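Local coordinates for conserved lipoprotein, putative (PDB 4L1N), which is of unknown function but is a putative lipoprotein of the DUF4652 family, probably anchored to the bacterial membrane, at residues D124-N129 and A174-D179. Sequence-based numbering, arbitrary orientation.
Sequences DWFDDN and AVKKGD
Lys176 lays the outer half of its side chain over one face of the Phe126 ring, and most of the contact rests on this pair. Lys176 CE sits 3.9 Å from the centroid of the Phe126 ring, a CH-pi contact displaced toward the rim, while Lys176 CD lies 3.8 Å from Phe126 CD2. The chain runs extended as far as CE and then bends (chi4 -81°), which brings Lys176 NZ almost exactly onto the ring normal, 4.7 Å from the centroid of the Phe126 ring, in a cation-pi contact. From there Lys176 NZ hydrogen-bonds to two backbone carbonyls: Phe126 O at 2.8 Å, approached nearly head-on (C=O...N 164°), and Gly178 O, also at 2.8 Å. The lysine thus ties the turn after edge strand 118-125 of the large antiparallel sheet to the hairpin turn between strands 169-177 and 180-188 of the separate three-stranded sheet, in a fold whose family is grouped with the beta-propellers. Around the pair, Ile181 touches Phe126, Ala174 and Lys176, and Met132 touches Phe126 and Ala174. Toward Asp124 the strands are much more loosely apposed: Asp124 OD2 comes no nearer than 4.1 Å to Ala174 O, with no bond between them.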
# COMPACT_ATOMS: atom_id res chain seq x y z
N ASP A 124 -0.02 5.67 0.27
CA ASP A 124 -0.26 7.11 0.31
C ASP A 124 -1.70 7.35 0.68
O ASP A 124 -2.50 6.41 0.64
CB ASP A 124 0.12 7.82 -0.99
CG ASP A 124 0.67 9.21 -0.77
OD1 ASP A 124 0.40 9.80 0.32
OD2 ASP A 124 1.37 9.72 -1.69
N TRP A 125 -2.04 8.57 1.08
CA TRP A 125 -3.39 8.86 1.57
C TRP A 125 -4.39 9.10 0.44
O TRP A 125 -4.06 9.75 -0.55
CB TRP A 125 -3.35 10.03 2.54
CG TRP A 125 -2.65 9.69 3.81
CD1 TRP A 125 -1.33 9.90 4.11
CD2 TRP A 125 -3.22 9.05 4.97
NE1 TRP A 125 -1.06 9.49 5.40
CE2 TRP A 125 -2.20 8.95 5.94
CE3 TRP A 125 -4.51 8.57 5.29
CZ2 TRP A 125 -2.42 8.37 7.20
CZ3 TRP A 125 -4.72 8.01 6.54
CH2 TRP A 125 -3.68 7.89 7.47
N PHE A 126 -5.60 8.54 0.60
CA PHE A 126 -6.73 8.69 -0.33
C PHE A 126 -7.62 9.83 0.16
O PHE A 126 -8.07 10.66 -0.63
CB PHE A 126 -7.51 7.37 -0.47
CG PHE A 126 -8.70 7.44 -1.40
CD1 PHE A 126 -9.95 7.79 -0.93
CD2 PHE A 126 -8.55 7.17 -2.76
CE1 PHE A 126 -11.04 7.89 -1.79
CE2 PHE A 126 -9.64 7.26 -3.62
CZ PHE A 126 -10.88 7.62 -3.13
N ASP A 127 -7.91 9.82 1.47
CA ASP A 127 -8.68 10.83 2.19
C ASP A 127 -8.23 10.77 3.68
O ASP A 127 -7.17 10.22 3.96
CB ASP A 127 -10.21 10.70 1.97
CG ASP A 127 -10.91 9.40 2.36
OD1 ASP A 127 -10.42 8.72 3.30
OD2 ASP A 127 -12.00 9.12 1.80
N ASP A 128 -8.99 11.33 4.61
CA ASP A 128 -8.55 11.36 6.02
C ASP A 128 -8.80 10.05 6.76
O ASP A 128 -8.36 9.93 7.91
CB ASP A 128 -9.20 12.54 6.77
CG ASP A 128 -8.89 13.90 6.16
OD1 ASP A 128 -7.69 14.24 6.06
OD2 ASP A 128 -9.85 14.60 5.78
N ASN A 129 -9.44 9.06 6.12
CA ASN A 129 -9.74 7.78 6.76
C ASN A 129 -9.28 6.58 5.97
O ASN A 129 -9.35 5.46 6.48
CB ASN A 129 -11.24 7.65 7.01
CG ASN A 129 -11.80 8.75 7.87
OD1 ASN A 129 -11.44 8.91 9.05
ND2 ASN A 129 -12.65 9.56 7.27
N ALA A 174 0.94 5.66 -6.89
CA ALA A 174 -0.14 6.58 -7.24
C ALA A 174 -0.05 7.88 -6.45
O ALA A 174 0.46 7.93 -5.32
CB ALA A 174 -1.50 5.93 -7.01
N VAL A 175 -0.52 8.96 -7.10
CA VAL A 175 -0.56 10.33 -6.61
C VAL A 175 -2.00 10.81 -6.79
O VAL A 175 -2.53 10.72 -7.91
CB VAL A 175 0.45 11.28 -7.33
CG1 VAL A 175 0.70 12.53 -6.51
CG2 VAL A 175 1.78 10.58 -7.65
N LYS A 176 -2.63 11.29 -5.71
CA LYS A 176 -4.00 11.77 -5.77
C LYS A 176 -4.07 13.29 -5.61
O LYS A 176 -3.37 13.85 -4.76
CB LYS A 176 -4.85 11.08 -4.69
CG LYS A 176 -6.34 11.36 -4.78
CD LYS A 176 -7.14 10.48 -3.87
CE LYS A 176 -8.59 10.90 -3.87
NZ LYS A 176 -8.84 12.07 -2.97
N LYS A 177 -4.92 13.95 -6.42
CA LYS A 177 -5.19 15.38 -6.35
C LYS A 177 -6.68 15.56 -6.61
O LYS A 177 -7.14 15.53 -7.75
CB LYS A 177 -4.32 16.20 -7.34
CG LYS A 177 -4.46 17.73 -7.25
CD LYS A 177 -3.80 18.34 -6.00
CE LYS A 177 -4.12 19.81 -5.82
NZ LYS A 177 -3.76 20.30 -4.46
N GLY A 178 -7.43 15.67 -5.52
CA GLY A 178 -8.88 15.82 -5.58
C GLY A 178 -9.57 14.54 -5.97
O GLY A 178 -9.36 13.50 -5.34
N ASP A 179 -10.39 14.61 -7.02
CA ASP A 179 -11.15 13.48 -7.55
C ASP A 179 -10.31 12.63 -8.52
O ASP A 179 -10.82 11.63 -9.01
CB ASP A 179 -12.43 13.99 -8.26
CG ASP A 179 -12.21 14.99 -9.41
OD1 ASP A 179 -11.47 15.99 -9.21
OD2 ASP A 179 -12.85 14.81 -10.48